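Particle-associated glycoside hydrolase (Acinetobacter phage Fri1, PDB 6C72) depolymerises the capsular polysaccharide of Acinetobacter baumannii, as the tailspike with which the phage breaks down the host capsule during entry. Local coordinates at residues 109-112 and 113-117; 117-120 and 121-125; 421-424 and 425-428; 435-438 and 439-443; 558-562 and 563-567. All coordinates share one frame; numbering follows the deposited sequence.

Contact 1: residues 109-112 and 113-117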
# COMPACT_ATOMS: atom_id res chain seq x y z
N GLN A 109 8.72 42.66 -7.44
CA GLN A 109 10.06 42.13 -7.66
C GLN A 109 10.00 40.93 -8.61
O GLN A 109 10.86 40.06 -8.58
CB GLN A 109 10.73 41.75 -6.35
CG GLN A 109 10.57 42.80 -5.24
CD GLN A 109 11.65 42.74 -4.15
OE1 GLN A 109 12.80 43.14 -4.36
NE2 GLN A 109 11.30 42.18 -3.00
N THR A 110 8.96 40.90 -9.46
CA THR A 110 8.74 39.77 -10.36
C THR A 110 9.94 39.55 -11.28
O THR A 110 10.44 38.43 -11.42
CB THR A 110 7.46 40.00 -11.16
OG1 THR A 110 6.33 39.95 -10.28
CG2 THR A 110 7.30 38.95 -12.27
N THR A 111 10.43 40.63 -11.89
CA THR A 111 11.53 40.49 -12.84
C THR A 111 12.77 39.91 -12.19
O THR A 111 13.44 39.04 -12.77
CB THR A 111 11.82 41.85 -13.47
OG1 THR A 111 10.66 42.30 -14.19
CG2 THR A 111 13.00 41.76 -14.43
N ILE A 112 13.07 40.33 -10.95
CA ILE A 112 14.28 39.86 -10.28
C ILE A 112 14.19 38.37 -9.98
O ILE A 112 15.12 37.61 -10.27
CB ILE A 112 14.54 40.67 -9.00
CG1 ILE A 112 14.96 42.10 -9.36
CG2 ILE A 112 15.57 39.97 -8.11
CD1 ILE A 112 14.97 43.02 -8.17
N LEU A 113 13.06 37.93 -9.41
CA LEU A 113 12.92 36.52 -9.04
C LEU A 113 12.94 35.63 -10.28
O LEU A 113 13.57 34.57 -10.28
CB LEU A 113 11.63 36.28 -8.25
CG LEU A 113 11.36 34.83 -7.81
CD1 LEU A 113 12.54 34.26 -7.05
CD2 LEU A 113 10.08 34.72 -6.97
N GLN A 114 12.28 36.08 -11.36
CA GLN A 114 12.28 35.30 -12.59
C GLN A 114 13.69 35.17 -13.15
O GLN A 114 14.03 34.14 -13.74
CB GLN A 114 11.35 35.95 -13.62
CG GLN A 114 11.06 35.03 -14.80
CD GLN A 114 10.35 33.76 -14.37
OE1 GLN A 114 9.24 33.81 -13.83
NE2 GLN A 114 11.00 32.62 -14.57
N LYS A 115 14.50 36.21 -13.00
CA LYS A 115 15.90 36.13 -13.43
C LYS A 115 16.63 35.03 -12.67
O LYS A 115 17.46 34.31 -13.25
CB LYS A 115 16.58 37.47 -13.21
CG LYS A 115 16.58 38.39 -14.37
CD LYS A 115 17.67 39.43 -14.15
CE LYS A 115 17.17 40.84 -14.39
NZ LYS A 115 17.08 41.08 -15.86
N CYS A 116 16.37 34.91 -11.37
CA CYS A 116 17.04 33.90 -10.57
C CYS A 116 16.64 32.49 -11.02
O CYS A 116 17.50 31.63 -11.22
CB CYS A 116 16.73 34.11 -9.09
SG CYS A 116 17.35 35.70 -8.43
N VAL A 117 15.34 32.25 -11.19
CA VAL A 117 14.90 30.92 -11.61
C VAL A 117 15.45 30.59 -12.99
O VAL A 117 15.95 29.48 -13.22
CB VAL A 117 13.36 30.84 -11.58
CG1 VAL A 117 12.88 29.50 -12.09
CG2 VAL A 117 12.84 31.11 -10.18
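The backbone N of Q114 gives its hydrogen to T110 O over 3.0 Å, in a nearly straight bond of 166°. It belongs to a run of four i to i+4 bonds that form the first turns of a helix. Q109 O, at the N-cap position, takes L113 N, T111 O takes K115 N and I112 O takes C116 N. The last two bonds are more bent, and their donors lie somewhat out of the carbonyl planes. Side chains add little across the segments. The methyl CG2 of T111 lies alongside K115 CE at 4.3 Å, one turn further on. The Q114 chain bends at chi2 (62°), its amide pointing away from this turn; Q114 CB lies 3.4 Å from T110 O. The amide is held at both ends, OE1 by M140 N and NE2 by D118 OD1. T110 OG1 bonds D108, S184 and K138, and Q109 OE1 takes R98 N. These bonds fix the start of the helix to the loops and strand beside it. L113 and C116 pack on V128 of strand 126-129, and L113 also reaches A137 and A139 of strand 133-140, so this side of helix 110-122 lies against parallel strands of the beta-helix.

Contact 2: residues 117-120 and 121-125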
# COMPACT_ATOMS: atom_id res chain seq x y z
N VAL A 117 15.34 32.25 -11.19
CA VAL A 117 14.90 30.92 -11.61
C VAL A 117 15.45 30.59 -12.99
O VAL A 117 15.95 29.48 -13.22
CB VAL A 117 13.36 30.84 -11.58
CG1 VAL A 117 12.88 29.50 -12.09
CG2 VAL A 117 12.84 31.11 -10.18
N ASP A 118 15.39 31.56 -13.91
CA ASP A 118 15.88 31.36 -15.27
C ASP A 118 17.38 31.08 -15.30
O ASP A 118 17.84 30.23 -16.07
CB ASP A 118 15.57 32.57 -16.14
CG ASP A 118 14.11 32.67 -16.51
OD1 ASP A 118 13.31 31.80 -16.06
OD2 ASP A 118 13.76 33.58 -17.29
N TYR A 119 18.16 31.80 -14.49
CA TYR A 119 19.60 31.62 -14.53
C TYR A 119 20.02 30.28 -13.93
O TYR A 119 20.91 29.61 -14.47
CB TYR A 119 20.31 32.77 -13.82
CG TYR A 119 21.81 32.62 -13.82
CD1 TYR A 119 22.54 32.71 -15.00
CD2 TYR A 119 22.49 32.34 -12.65
CE1 TYR A 119 23.91 32.56 -15.01
CE2 TYR A 119 23.87 32.19 -12.64
CZ TYR A 119 24.57 32.31 -13.83
OH TYR A 119 25.93 32.15 -13.83
N MET A 120 19.38 29.87 -12.82
CA MET A 120 19.66 28.55 -12.26
C MET A 120 19.28 27.44 -13.24
O MET A 120 20.02 26.47 -13.41
CB MET A 120 18.90 28.36 -10.94
CG MET A 120 19.51 29.09 -9.76
SD MET A 120 21.23 28.65 -9.44
CE MET A 120 21.07 27.01 -8.77
N ALA A 121 18.14 27.59 -13.92
CA ALA A 121 17.77 26.64 -14.95
C ALA A 121 18.77 26.64 -16.12
O ALA A 121 18.85 25.65 -16.85
CB ALA A 121 16.36 26.93 -15.47
N LEU A 122 19.49 27.73 -16.33
CA LEU A 122 20.52 27.74 -17.37
C LEU A 122 21.75 26.95 -16.94
O LEU A 122 22.39 26.31 -17.77
CB LEU A 122 20.89 29.18 -17.73
CG LEU A 122 21.78 29.52 -18.92
CD1 LEU A 122 21.07 29.30 -20.24
CD2 LEU A 122 22.26 30.97 -18.82
N ILE A 123 22.10 26.95 -15.64
CA ILE A 123 23.36 26.34 -15.21
C ILE A 123 23.15 25.00 -14.49
O ILE A 123 23.97 24.60 -13.66
CB ILE A 123 24.16 27.31 -14.32
CG1 ILE A 123 23.42 27.60 -13.01
CG2 ILE A 123 24.46 28.59 -15.07
CD1 ILE A 123 24.24 28.41 -12.01
N GLY A 124 22.08 24.29 -14.81
CA GLY A 124 21.93 22.92 -14.36
C GLY A 124 20.89 22.71 -13.29
O GLY A 124 20.69 21.56 -12.86
N GLY A 125 20.20 23.76 -12.87
CA GLY A 125 19.19 23.65 -11.85
C GLY A 125 19.77 23.75 -10.45
O GLY A 125 20.97 23.95 -10.23
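M120 O takes the backbone N of G125, five residues on, at 2.8 Å and 150°, with the donor above the carbonyl plane. Earlier, A121 N bonds V117 O at 3.0 Å in the usual helical way. The bonds that follow are weak: L122 N to D118 O and Y119 O, and I123 N to Y119 O and M120 O. The regular pattern thus frays just before the M120-G125 bond closes over the C-terminal end of the helix. G124 and G125 both have positive phi, at values where a CB would press on the preceding carbonyl oxygen.

Apolar contacts gather on I123. Its CG2 lies over one face of the Y119 ring in a CH-pi contact, 4.2 Å from the centroid. Its CD1 meets Y119 CE2 at 3.8 Å and M120 SD at 4.0 Å. A chi1 of 65° sets CG1 between the backbone N and the carbonyl carbon, with CD1 reaching to both partners. L122 CD2 approaches the Y119 ring obliquely.

The charged group is D118, which forms a salt bridge with K142. V117, M120 and A121 pack on V145, and L122 touches S153 of the second subunit. This helix end has the 6→1 bond and the C' glycine of a Schellman motif, but not its 5→2 bond, and it leads from helix 110-122 into strand 126-129 of the beta-helix.

Contact 3: residues 421-424 and 425-428; sequences FLIE and GNRF. With ZN (zinc ion), chain I.
I423 and F428 make the apolar part of this contact. The methyl CG2 of I423 comes to the edge of the F428 ring, in its plane, 3.7 Å from CZ. It stands anti to the backbone N (chi1 of the CG1 branch -62°), which directs it along the chain to the later residues. The same methyl lies 3.5 Å from N426 ND2. One face of the F428 ring receives N426 CB near its rim, and the ring also meets that of F449.

Polar bonding runs between coils and not between the two segments. N426 ND2 gives to F398 O, and N426 OD1 accepts from N401 N. One coil further on, N447 repeats the pattern, ND2 to I423 O and OD1 to N426 N. Asparagines stacked in this way at the turns of successive coils are a familiar feature of parallel beta-helices. Between strand residues 422-424 and 427-428 the chain turns at G425, whose phi is 71°. G425 O accepts from K370 NZ of the third subunit.

Metal binding falls to E424. Its chain is extended (chi1 168°) and carries the carboxylate away from the turn. Both oxygens hold one zinc ion, OE1 at 2.4 Å and OE2 at 2.3 Å. Two waters complete the ligands found, water 2 at 2.3 Å and water 1 at 2.5 Å from the zinc.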
# COMPACT_ATOMS: atom_id res chain seq x y z
N PHE A 421 -19.60 -2.70 -2.49
CA PHE A 421 -19.09 -1.73 -1.53
C PHE A 421 -19.09 -2.40 -0.15
O PHE A 421 -20.15 -2.67 0.42
CB PHE A 421 -19.96 -0.47 -1.54
CG PHE A 421 -19.40 0.68 -0.73
CD1 PHE A 421 -18.31 1.41 -1.18
CD2 PHE A 421 -20.00 1.05 0.46
CE1 PHE A 421 -17.80 2.48 -0.44
CE2 PHE A 421 -19.50 2.13 1.20
CZ PHE A 421 -18.39 2.84 0.74
N LEU A 422 -17.90 -2.69 0.37
CA LEU A 422 -17.74 -3.46 1.60
C LEU A 422 -17.52 -2.54 2.79
O LEU A 422 -16.60 -1.70 2.78
CB LEU A 422 -16.57 -4.45 1.48
CG LEU A 422 -16.25 -5.27 2.73
CD1 LEU A 422 -17.46 -6.08 3.18
CD2 LEU A 422 -15.07 -6.20 2.47
N ILE A 423 -18.33 -2.72 3.83
CA ILE A 423 -18.29 -1.94 5.06
C ILE A 423 -17.90 -2.90 6.18
O ILE A 423 -18.70 -3.77 6.58
CB ILE A 423 -19.64 -1.26 5.33
CG1 ILE A 423 -19.95 -0.28 4.19
CG2 ILE A 423 -19.65 -0.58 6.71
CD1 ILE A 423 -21.27 0.41 4.32
N GLU A 424 -16.68 -2.75 6.69
CA GLU A 424 -16.07 -3.77 7.54
C GLU A 424 -15.07 -3.13 8.51
O GLU A 424 -14.31 -2.25 8.12
CB GLU A 424 -15.37 -4.81 6.66
CG GLU A 424 -14.45 -5.76 7.39
CD GLU A 424 -13.82 -6.77 6.45
OE1 GLU A 424 -12.89 -6.38 5.70
OE2 GLU A 424 -14.27 -7.94 6.43
N GLY A 425 -15.06 -3.63 9.75
CA GLY A 425 -14.09 -3.21 10.73
C GLY A 425 -14.25 -1.80 11.27
O GLY A 425 -13.32 -1.30 11.90
N ASN A 426 -15.39 -1.15 11.02
CA ASN A 426 -15.61 0.24 11.38
C ASN A 426 -16.14 0.38 12.81
O ASN A 426 -16.74 -0.54 13.36
CB ASN A 426 -16.56 0.90 10.39
CG ASN A 426 -16.03 0.86 8.96
OD1 ASN A 426 -15.17 1.67 8.59
ND2 ASN A 426 -16.49 -0.10 8.17
N ARG A 427 -15.92 1.56 13.39
CA ARG A 427 -16.51 1.93 14.67
C ARG A 427 -17.58 2.98 14.43
O ARG A 427 -17.28 4.10 14.03
CB ARG A 427 -15.45 2.45 15.65
CG ARG A 427 -14.51 1.38 16.08
CD ARG A 427 -14.18 1.57 17.53
NE ARG A 427 -13.68 2.92 17.77
CZ ARG A 427 -12.94 3.25 18.81
NH1 ARG A 427 -12.64 2.32 19.72
NH2 ARG A 427 -12.51 4.49 18.95
N PHE A 428 -18.82 2.62 14.72
CA PHE A 428 -19.97 3.48 14.49
C PHE A 428 -20.45 4.03 15.83
O PHE A 428 -21.13 3.34 16.59
CB PHE A 428 -21.08 2.71 13.77
CG PHE A 428 -20.74 2.33 12.34
CD1 PHE A 428 -20.50 3.30 11.38
CD2 PHE A 428 -20.70 1.00 11.95
CE1 PHE A 428 -20.21 2.95 10.06
CE2 PHE A 428 -20.41 0.64 10.64
CZ PHE A 428 -20.16 1.61 9.70
ZN ZN I . -12.25 -8.72 5.59
O HOH W 1 -13.26 -10.92 6.08
O HOH W 2 -12.17 -8.23 3.38

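Contact 4: residues 435-438 and 439-443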
# COMPACT_ATOMS: atom_id res chain seq x y z
N ASN A 435 -33.73 4.52 7.60
CA ASN A 435 -34.19 5.03 6.31
C ASN A 435 -33.05 5.24 5.32
O ASN A 435 -33.22 5.94 4.32
CB ASN A 435 -34.98 6.33 6.47
CG ASN A 435 -36.08 6.22 7.49
OD1 ASN A 435 -36.25 7.11 8.32
ND2 ASN A 435 -36.82 5.13 7.45
N ASN A 436 -31.88 4.66 5.57
CA ASN A 436 -30.75 4.79 4.67
C ASN A 436 -30.66 3.54 3.81
O ASN A 436 -30.27 2.47 4.30
CB ASN A 436 -29.45 5.01 5.43
CG ASN A 436 -28.31 5.40 4.50
OD1 ASN A 436 -28.36 5.13 3.30
ND2 ASN A 436 -27.28 6.05 5.04
N ILE A 437 -30.92 3.70 2.51
CA ILE A 437 -30.94 2.57 1.59
C ILE A 437 -29.58 1.89 1.49
O ILE A 437 -29.51 0.71 1.13
CB ILE A 437 -31.43 3.05 0.21
CG1 ILE A 437 -31.74 1.87 -0.71
CG2 ILE A 437 -30.42 4.05 -0.41
CD1 ILE A 437 -32.43 2.25 -1.98
N VAL A 438 -28.50 2.60 1.84
CA VAL A 438 -27.17 1.98 1.82
C VAL A 438 -27.16 0.73 2.69
O VAL A 438 -26.48 -0.26 2.37
CB VAL A 438 -26.10 3.00 2.27
CG1 VAL A 438 -24.75 2.31 2.54
CG2 VAL A 438 -25.94 4.12 1.26
N ALA A 439 -27.92 0.74 3.78
CA ALA A 439 -27.93 -0.42 4.67
C ALA A 439 -28.51 -1.66 4.00
O ALA A 439 -28.19 -2.77 4.43
CB ALA A 439 -28.72 -0.09 5.95
N THR A 440 -29.32 -1.51 2.95
CA THR A 440 -29.85 -2.67 2.24
C THR A 440 -29.05 -3.00 0.99
O THR A 440 -29.34 -4.00 0.33
CB THR A 440 -31.33 -2.45 1.85
OG1 THR A 440 -31.42 -1.52 0.76
CG2 THR A 440 -32.14 -1.93 3.02
N GLN A 441 -28.04 -2.20 0.65
CA GLN A 441 -27.27 -2.36 -0.57
C GLN A 441 -25.87 -2.88 -0.32
O GLN A 441 -25.41 -3.77 -1.04
CB GLN A 441 -27.17 -1.03 -1.31
CG GLN A 441 -28.47 -0.47 -1.80
CD GLN A 441 -28.28 0.91 -2.38
OE1 GLN A 441 -27.39 1.66 -1.95
NE2 GLN A 441 -29.10 1.26 -3.37
N ALA A 442 -25.16 -2.31 0.65
CA ALA A 442 -23.75 -2.62 0.82
C ALA A 442 -23.57 -4.00 1.45
O ALA A 442 -24.47 -4.57 2.05
CB ALA A 442 -23.08 -1.57 1.70
N SER A 443 -22.35 -4.52 1.29
CA SER A 443 -21.93 -5.68 2.06
C SER A 443 -21.38 -5.19 3.39
O SER A 443 -20.59 -4.25 3.43
CB SER A 443 -20.88 -6.49 1.30
OG SER A 443 -21.49 -7.22 0.26
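This is a capped helical turn, with I437 and V438 meeting T440, Q441 and A442. It lies on the connection between strands 422-429 and 443-444. N436 OD1 accepts from V438 N at 2.9 Å, closing an Asx turn that caps the start of the helix. The donor sits above the plane of the amide. N436 O takes A439 N at 3.0 Å, and I437 O takes T440 N at 2.9 Å, so the turn begins with i to i+3 bonds.

V438 O is gripped twice. A442 N lies in its carbonyl plane and makes a nearly straight bond of 175°. Q441 N comes from well above that plane, 68° out of it. The two strands that this short helical turn joins belong to the probable beta-helix body. Here the chain passes at once into S443, whose backbone pairs with F421 and I423.

The side chain of Q441 reaches back beside I437. Its CG is anti to the carbonyl carbon (chi1 -64°) and packs on I437 O at 3.3 Å. The amide crosses the isoleucine side chain at a slant, Q441 NE2 being 3.7 Å from I437 CD1. OE1 is satisfied by V417 N, which fixes how the amide is turned. V438 CG1 and A442 CB make a looser contact at 4.3 Å, and both residues also touch V417. R461 NH1 bonds the carbonyl oxygens of A439 and A442.

Contact 5: residues 558-562 and 563-567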
# COMPACT_ATOMS: atom_id res chain seq x y z
N TYR A 558 -48.84 -39.50 -18.28
CA TYR A 558 -47.45 -39.91 -18.23
C TYR A 558 -47.32 -41.33 -18.77
O TYR A 558 -48.26 -42.12 -18.69
CB TYR A 558 -46.89 -39.83 -16.81
CG TYR A 558 -47.78 -40.49 -15.79
CD1 TYR A 558 -47.64 -41.84 -15.50
CD2 TYR A 558 -48.76 -39.77 -15.13
CE1 TYR A 558 -48.45 -42.45 -14.58
CE2 TYR A 558 -49.57 -40.37 -14.20
CZ TYR A 558 -49.41 -41.71 -13.94
OH TYR A 558 -50.22 -42.33 -13.03
N SER A 559 -46.15 -41.63 -19.32
CA SER A 559 -45.90 -42.94 -19.91
C SER A 559 -44.40 -43.21 -19.85
O SER A 559 -43.59 -42.33 -20.13
CB SER A 559 -46.38 -43.01 -21.35
OG SER A 559 -45.90 -44.18 -21.99
N TRP A 560 -44.06 -44.43 -19.46
CA TRP A 560 -42.69 -44.90 -19.38
C TRP A 560 -42.41 -45.83 -20.55
O TRP A 560 -43.24 -46.69 -20.89
CB TRP A 560 -42.42 -45.64 -18.06
CG TRP A 560 -42.34 -44.75 -16.86
CD1 TRP A 560 -43.33 -44.52 -15.94
CD2 TRP A 560 -41.22 -43.97 -16.44
NE1 TRP A 560 -42.89 -43.64 -14.98
CE2 TRP A 560 -41.60 -43.28 -15.27
CE3 TRP A 560 -39.93 -43.78 -16.95
CZ2 TRP A 560 -40.73 -42.42 -14.60
CZ3 TRP A 560 -39.06 -42.92 -16.27
CH2 TRP A 560 -39.48 -42.25 -15.12
N SER A 561 -41.24 -45.65 -21.16
CA SER A 561 -40.69 -46.59 -22.12
C SER A 561 -39.30 -46.92 -21.61
O SER A 561 -38.35 -46.15 -21.83
CB SER A 561 -40.66 -46.00 -23.52
OG SER A 561 -40.01 -46.88 -24.42
N GLY A 562 -39.17 -48.03 -20.90
CA GLY A 562 -37.94 -48.28 -20.18
C GLY A 562 -37.74 -47.19 -19.13
O GLY A 562 -38.61 -46.94 -18.29
N ARG A 563 -36.61 -46.49 -19.21
CA ARG A 563 -36.26 -45.44 -18.27
C ARG A 563 -36.56 -44.04 -18.79
O ARG A 563 -36.17 -43.06 -18.16
CB ARG A 563 -34.79 -45.58 -17.89
CG ARG A 563 -34.55 -46.61 -16.81
CD ARG A 563 -33.17 -47.25 -16.91
NE ARG A 563 -32.16 -46.25 -17.20
CZ ARG A 563 -31.35 -46.26 -18.25
NH1 ARG A 563 -31.40 -47.26 -19.13
NH2 ARG A 563 -30.48 -45.27 -18.40
N THR A 564 -37.22 -43.94 -19.94
CA THR A 564 -37.56 -42.65 -20.54
C THR A 564 -39.01 -42.30 -20.24
O THR A 564 -39.92 -43.04 -20.61
CB THR A 564 -37.31 -42.69 -22.04
OG1 THR A 564 -35.91 -42.87 -22.25
CG2 THR A 564 -37.77 -41.41 -22.72
N LEU A 565 -39.22 -41.13 -19.63
CA LEU A 565 -40.55 -40.66 -19.27
C LEU A 565 -41.09 -39.73 -20.34
O LEU A 565 -40.38 -38.83 -20.80
CB LEU A 565 -40.52 -39.94 -17.92
CG LEU A 565 -41.79 -39.18 -17.55
CD1 LEU A 565 -42.97 -40.14 -17.40
CD2 LEU A 565 -41.57 -38.40 -16.26
N SER A 566 -42.35 -39.93 -20.72
CA SER A 566 -43.06 -39.04 -21.64
C SER A 566 -44.29 -38.47 -20.95
O SER A 566 -44.98 -39.18 -20.21
CB SER A 566 -43.47 -39.77 -22.91
OG SER A 566 -42.32 -40.19 -23.63
N LEU A 567 -44.58 -37.21 -21.22
CA LEU A 567 -45.69 -36.51 -20.59
C LEU A 567 -46.56 -35.87 -21.66
O LEU A 567 -46.10 -35.61 -22.78
CB LEU A 567 -45.22 -35.43 -19.62
CG LEU A 567 -44.34 -35.88 -18.46
CD1 LEU A 567 -43.98 -34.68 -17.58
CD2 LEU A 567 -45.03 -36.98 -17.64
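S559 pairs with S566 and S561 with T564 as antiparallel hydrogen-bonded pairs, and a type II' turn from S561 to T564 joins the two strands. S566 N meets S559 O at 2.8 Å and S561 N meets T564 O at 3.0 Å. T564 N reaches S561 O from above its carbonyl plane, where the turn closes. G562, with a phi of 62°, takes the first corner of the turn.

W560 and L565 form a non-hydrogen-bonded pair. L565 CB lies over one face of the six-membered ring of W560, 3.8 Å from its centroid and 17° off the normal. L565 CD1 also stands over the indole. R563 O lies at the ring edge, 3.5 Å from CZ3. Next along, Y558 CB touches L567 CD2 at 3.5 Å and, diagonally, L565 CD1 at 4.0 Å. A chi1 of 49° sets Y558 CG between the backbone N and the carbonyl carbon; the ring leads away from the partner strand and its OH bonds E547. T564 OG1, on the other face, bonds T504.

W560, L565 and Y558 pack on strand 528-536 of the six-stranded antiparallel sheet. This is a beta hairpin with a two-residue type II' turn, in a four-stranded sheet, consistent with a beta-sandwich.

How the contacts relate
Contacts 1 and 2 are consecutive parts of helix 110-122. They share V117, and their centres are 12 Å apart. Contacts 3 and 4 are also neighbours, 12 Å between centres, and they touch: I423 N lies 2.7 Å from S443 O, a probable hydrogen bond between adjacent strands. About 51 Å separates the centres of contacts 2 and 3, along the body of the spike. Contact 5 stands apart in the C-terminal domain, its centre about 97 Å from that of contact 1. Only contact 3 holds a zinc ligand. One bound zinc ion lies about 9 Å from the I123 side chain of contact 2, and a different one about 5 Å from that of Y558 in contact 5.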